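Local coordinates for cell wall surface anchor protein (Streptococcus agalactiae, PDB 4Z1P), which probably acts as an adhesin of the antigen I/II type, displayed on the streptococcal surface and tethered there through a C-terminal cell wall anchor motif, at residues 225-230 with 278-283; 204-209 with 299-304. One frame throughout, in Å; residues are numbered along the deposited sequence.

Interaction 1: 225-230 with 278-283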
# COMPACT_ATOMS: atom_id res chain seq x y z
N TYR A 225 10.14 -11.94 -0.87
CA TYR A 225 11.17 -11.12 -1.50
C TYR A 225 11.95 -12.10 -2.36
O TYR A 225 12.71 -12.91 -1.85
CB TYR A 225 11.99 -10.38 -0.44
CG TYR A 225 13.01 -9.38 -0.95
CD1 TYR A 225 14.20 -9.79 -1.61
CD2 TYR A 225 12.81 -8.02 -0.78
CE1 TYR A 225 15.10 -8.85 -2.06
CE2 TYR A 225 13.71 -7.08 -1.21
CZ TYR A 225 14.88 -7.51 -1.85
OH TYR A 225 15.78 -6.55 -2.31
N LYS A 226 11.74 -12.09 -3.67
CA LYS A 226 12.38 -13.12 -4.45
C LYS A 226 12.68 -12.70 -5.84
O LYS A 226 12.06 -11.79 -6.36
CB LYS A 226 11.53 -14.36 -4.43
CG LYS A 226 10.48 -14.44 -5.46
CD LYS A 226 9.83 -15.83 -5.43
CE LYS A 226 8.61 -15.76 -6.32
NZ LYS A 226 7.81 -17.00 -6.34
N PHE A 227 13.69 -13.34 -6.43
CA PHE A 227 14.06 -13.12 -7.82
C PHE A 227 13.78 -14.38 -8.61
O PHE A 227 14.07 -15.46 -8.14
CB PHE A 227 15.57 -12.86 -7.95
CG PHE A 227 16.11 -11.79 -7.04
CD1 PHE A 227 16.46 -12.07 -5.72
CD2 PHE A 227 16.39 -10.55 -7.53
CE1 PHE A 227 17.03 -11.09 -4.90
CE2 PHE A 227 16.97 -9.58 -6.72
CZ PHE A 227 17.28 -9.85 -5.40
N VAL A 228 13.20 -14.24 -9.80
CA VAL A 228 13.07 -15.32 -10.77
C VAL A 228 13.81 -14.90 -12.07
O VAL A 228 13.50 -13.90 -12.67
CB VAL A 228 11.60 -15.69 -11.05
CG1 VAL A 228 11.52 -16.87 -12.00
CG2 VAL A 228 10.85 -16.03 -9.75
N ASP A 229 14.84 -15.65 -12.48
CA ASP A 229 15.65 -15.25 -13.64
C ASP A 229 15.51 -16.39 -14.65
O ASP A 229 15.72 -17.56 -14.32
CB ASP A 229 17.10 -15.05 -13.20
CG ASP A 229 17.95 -14.42 -14.29
OD1 ASP A 229 18.08 -15.04 -15.38
OD2 ASP A 229 18.41 -13.29 -14.06
N HIS A 230 15.22 -16.08 -15.89
CA HIS A 230 15.05 -17.14 -16.89
C HIS A 230 16.33 -17.04 -17.69
O HIS A 230 16.59 -16.06 -18.40
CB HIS A 230 13.80 -16.91 -17.72
CG HIS A 230 12.68 -16.38 -16.89
ND1 HIS A 230 12.62 -15.06 -16.47
CD2 HIS A 230 11.62 -17.01 -16.32
CE1 HIS A 230 11.56 -14.89 -15.71
NE2 HIS A 230 10.93 -16.05 -15.60
N TYR A 278 15.74 -20.08 -12.84
CA TYR A 278 16.40 -19.87 -11.55
C TYR A 278 15.46 -19.09 -10.60
O TYR A 278 14.76 -18.20 -11.06
CB TYR A 278 17.63 -19.01 -11.84
CG TYR A 278 18.33 -18.47 -10.64
CD1 TYR A 278 17.92 -17.28 -10.06
CD2 TYR A 278 19.38 -19.16 -10.03
CE1 TYR A 278 18.52 -16.77 -8.95
CE2 TYR A 278 20.01 -18.63 -8.90
CZ TYR A 278 19.58 -17.42 -8.38
OH TYR A 278 20.19 -16.86 -7.32
N GLU A 279 15.42 -19.43 -9.31
CA GLU A 279 14.72 -18.59 -8.34
C GLU A 279 15.53 -18.56 -7.11
O GLU A 279 16.04 -19.61 -6.66
CB GLU A 279 13.34 -19.15 -8.03
CG GLU A 279 12.68 -18.46 -6.86
CD GLU A 279 11.43 -19.17 -6.48
OE1 GLU A 279 11.38 -19.68 -5.34
OE2 GLU A 279 10.54 -19.24 -7.34
N LEU A 280 15.68 -17.36 -6.57
CA LEU A 280 16.21 -17.20 -5.25
C LEU A 280 15.13 -16.51 -4.40
O LEU A 280 14.65 -15.39 -4.75
CB LEU A 280 17.47 -16.38 -5.28
CG LEU A 280 18.11 -16.24 -3.87
CD1 LEU A 280 19.62 -16.04 -3.89
CD2 LEU A 280 17.45 -15.16 -3.02
N ALA A 281 14.77 -17.13 -3.28
CA ALA A 281 13.65 -16.64 -2.46
C ALA A 281 14.04 -16.55 -1.04
O ALA A 281 14.64 -17.49 -0.48
CB ALA A 281 12.41 -17.53 -2.61
N PHE A 282 13.72 -15.41 -0.44
CA PHE A 282 13.90 -15.29 0.99
C PHE A 282 12.83 -16.04 1.75
O PHE A 282 11.66 -16.11 1.36
CB PHE A 282 13.95 -13.83 1.41
CG PHE A 282 15.29 -13.22 1.25
CD1 PHE A 282 15.72 -12.78 0.02
CD2 PHE A 282 16.15 -13.12 2.34
CE1 PHE A 282 16.98 -12.19 -0.13
CE2 PHE A 282 17.42 -12.59 2.20
CZ PHE A 282 17.85 -12.11 0.96
N LYS A 283 13.26 -16.65 2.83
CA LYS A 283 12.33 -17.38 3.68
C LYS A 283 11.41 -16.43 4.44
O LYS A 283 11.83 -15.44 5.10
CB LYS A 283 13.12 -18.15 4.71
CG LYS A 283 14.05 -19.23 4.18
CD LYS A 283 15.00 -19.61 5.30
CE LYS A 283 15.36 -21.07 5.32
NZ LYS A 283 16.28 -21.35 4.20
O HOH W 1 10.41 -14.78 -0.60

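Interaction 2: 204-209 with 299-304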
# COMPACT_ATOMS: atom_id res chain seq x y z
N GLU A 204 33.45 -17.15 -17.87
CA GLU A 204 32.37 -16.92 -16.92
C GLU A 204 31.92 -15.45 -17.03
O GLU A 204 32.73 -14.57 -17.23
CB GLU A 204 32.83 -17.22 -15.50
CG GLU A 204 33.22 -18.71 -15.39
CD GLU A 204 33.66 -19.16 -14.05
OE1 GLU A 204 34.23 -20.27 -14.02
OE2 GLU A 204 33.42 -18.45 -13.05
N VAL A 205 30.63 -15.23 -16.78
CA VAL A 205 30.12 -13.88 -16.59
C VAL A 205 29.15 -13.96 -15.41
O VAL A 205 28.54 -15.04 -15.14
CB VAL A 205 29.36 -13.30 -17.86
CG1 VAL A 205 30.20 -13.42 -19.12
CG2 VAL A 205 28.00 -13.93 -18.10
N THR A 206 28.98 -12.82 -14.78
CA THR A 206 28.11 -12.74 -13.61
C THR A 206 26.92 -11.81 -13.88
O THR A 206 27.12 -10.65 -14.19
CB THR A 206 28.91 -12.17 -12.45
OG1 THR A 206 29.95 -13.11 -12.12
CG2 THR A 206 28.04 -11.97 -11.15
N TYR A 207 25.71 -12.32 -13.73
CA TYR A 207 24.54 -11.44 -13.69
C TYR A 207 24.34 -10.87 -12.30
O TYR A 207 24.33 -11.58 -11.29
CB TYR A 207 23.32 -12.21 -14.16
CG TYR A 207 23.49 -12.68 -15.59
CD1 TYR A 207 23.69 -11.77 -16.61
CD2 TYR A 207 23.44 -14.04 -15.91
CE1 TYR A 207 23.85 -12.17 -17.93
CE2 TYR A 207 23.62 -14.49 -17.22
CZ TYR A 207 23.85 -13.56 -18.22
OH TYR A 207 24.02 -14.02 -19.44
N LYS A 208 24.18 -9.54 -12.25
CA LYS A 208 23.86 -8.87 -11.02
C LYS A 208 22.36 -8.45 -11.04
O LYS A 208 21.95 -7.69 -11.91
CB LYS A 208 24.74 -7.65 -10.85
CG LYS A 208 24.42 -6.89 -9.56
CD LYS A 208 25.25 -5.64 -9.44
CE LYS A 208 24.99 -4.98 -8.10
NZ LYS A 208 25.46 -3.57 -8.12
N LEU A 209 21.59 -8.98 -10.10
CA LEU A 209 20.20 -8.60 -9.89
C LEU A 209 20.14 -7.69 -8.69
O LEU A 209 20.42 -8.12 -7.58
CB LEU A 209 19.37 -9.81 -9.70
CG LEU A 209 19.50 -10.81 -10.85
CD1 LEU A 209 18.60 -11.98 -10.60
CD2 LEU A 209 19.25 -10.24 -12.28
N ASP A 299 21.24 -7.82 -3.06
CA ASP A 299 21.65 -8.06 -4.42
C ASP A 299 22.00 -9.56 -4.58
O ASP A 299 22.46 -10.20 -3.60
CB ASP A 299 22.86 -7.20 -4.75
CG ASP A 299 22.55 -5.72 -4.83
OD1 ASP A 299 21.40 -5.33 -5.13
OD2 ASP A 299 23.47 -4.92 -4.59
N ASP A 300 21.72 -10.11 -5.75
CA ASP A 300 21.97 -11.50 -6.07
C ASP A 300 22.88 -11.53 -7.30
O ASP A 300 22.64 -10.81 -8.30
CB ASP A 300 20.66 -12.21 -6.38
CG ASP A 300 20.83 -13.72 -6.57
OD1 ASP A 300 21.87 -14.27 -6.18
OD2 ASP A 300 19.88 -14.34 -7.12
N PHE A 301 23.93 -12.35 -7.23
CA PHE A 301 24.94 -12.43 -8.26
C PHE A 301 24.87 -13.87 -8.75
O PHE A 301 25.07 -14.78 -7.95
CB PHE A 301 26.28 -12.16 -7.65
CG PHE A 301 26.47 -10.75 -7.22
CD1 PHE A 301 26.91 -9.81 -8.12
CD2 PHE A 301 26.11 -10.35 -5.93
CE1 PHE A 301 27.09 -8.45 -7.72
CE2 PHE A 301 26.32 -9.03 -5.52
CZ PHE A 301 26.79 -8.07 -6.42
N ILE A 302 24.53 -14.05 -10.02
CA ILE A 302 24.42 -15.35 -10.65
C ILE A 302 25.59 -15.59 -11.60
O ILE A 302 25.76 -14.88 -12.57
CB ILE A 302 23.12 -15.47 -11.43
CG1 ILE A 302 21.95 -15.31 -10.53
CG2 ILE A 302 23.01 -16.81 -12.11
CD1 ILE A 302 20.69 -14.93 -11.29
N VAL A 303 26.42 -16.59 -11.32
CA VAL A 303 27.58 -16.74 -12.18
C VAL A 303 27.33 -17.92 -13.11
O VAL A 303 26.77 -18.94 -12.72
CB VAL A 303 28.95 -16.62 -11.42
CG1 VAL A 303 28.82 -16.40 -9.92
CG2 VAL A 303 29.99 -17.59 -11.89
N VAL A 304 27.65 -17.70 -14.37
CA VAL A 304 27.37 -18.67 -15.39
C VAL A 304 28.62 -18.77 -16.27
O VAL A 304 29.49 -17.90 -16.25
CB VAL A 304 26.14 -18.29 -16.28
CG1 VAL A 304 24.90 -18.11 -15.44
CG2 VAL A 304 26.42 -17.08 -17.16
O HOH W 2 23.40 -2.38 -5.74

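Interaction 1: 225-230 with 278-283
Y278 faces D229 at one end of an antiparallel strand pair inside the five-stranded sheet of a beta sandwich, a worked case of how backbone ladder and core packing share one register. The Y278 backbone binds that of D229 in both directions, while its side chain, with CG anti to the backbone N (chi1 170°), drops into the core and brings CD1 within 3.9 Å of D229 CB. Its OH is held beyond the pair by D300 and D241.

F227 pairs with L280, and F227 N reaches L280 O at 2.8 Å, in the carbonyl plane. The F227 ring turns an edge to that same oxygen. On the opposite face, K226 and E279, both extended beyond CG, meet in a long salt bridge, K226 NZ to E279 OE2 at 3.7 Å; R277 is the stronger partner of this carboxylate.

F282 N donates to Y225 O, and the edge of the F282 ring lies near the same oxygen, CD1 at 3.5 Å. The two rings, their planes at 88°, touch through their CD1 atoms at 3.7 Å. A water completes this end, accepting from Y225 N at 2.9 Å and donating to F282 O at 2.7 Å.

Interaction 2: 204-209 with 299-304
K208 runs beside F301 in the same direction, forming a non-hydrogen-bonded pair between two central antiparallel strands of a four-stranded sheet in the beta sandwich. With CG anti to the backbone N (chi1 179°) and every later torsion extended, the lysine runs straight along the phenyl ring, a clear case of a charged residue packing through its carbon chain. CB begins the contact 4.0 Å from F301 CE1. CG comes closer, 3.6 Å from the same ring carbon, and CD stays beside it at 3.8 Å. At CE the neighbour changes, with D299 OD2 lying 3.8 Å away while F301 CZ remains alongside. NZ stops 4.3 Å from D299 OD2, too far for a salt bridge. A water spans the gap, donating to D299 OD2 at 2.8 Å and taking a weak hydrogen bond from NZ. The other carboxylate oxygen of D299 is salt-bridged to K246.

Farther along the same face, T206 CG2 meets the F301 ring at its edge, 3.9 Å from CD1, so the ring is touched by two successive side chains of that face. On the reverse side, L209 CD1 packs against I302 CD1 at 3.7 Å, and V205 and V304 meet through their CG2 methyls. The Y207 side chain lies roughly perpendicular to that of V304, its CE2 near V304 CG2, and its OH is hydrogen-bonded to D236. Six backbone hydrogen bonds, two each for the pairs V205 with V304, Y207 with I302 and L209 with D300, set this register.

The chemistry is thus divided along one chain: the K208 methylenes shield an aromatic ring, while its ammonium group lies near a carboxylate with K246 as closer ionic partner, so its attraction to D299 is probably secondary and partly relayed by water.

In the fold
Interactions 1 and 2 belong to the two facing sheets of one sandwich, their centres about 13 Å apart, an arrangement consistent with the immunoglobulin-like domains of antigen I/II C-terminal regions. Strands 204-210 and 225-230 are consecutive in sequence yet enter different sheets, so the chain crosses between layers there. The sheets meet through side chains of both contacts: Y278 OH makes a probable hydrogen bond to D300 OD2 at 2.6 Å, Y278 CE1 lies 3.7 Å from I302 CD1, and D229 OD2, which is hydrogen-bonded to N314, packs 3.6 Å from L209 CD2. The two contacts thus meet through a mix of apolar side chains and buried polar groups that have partners.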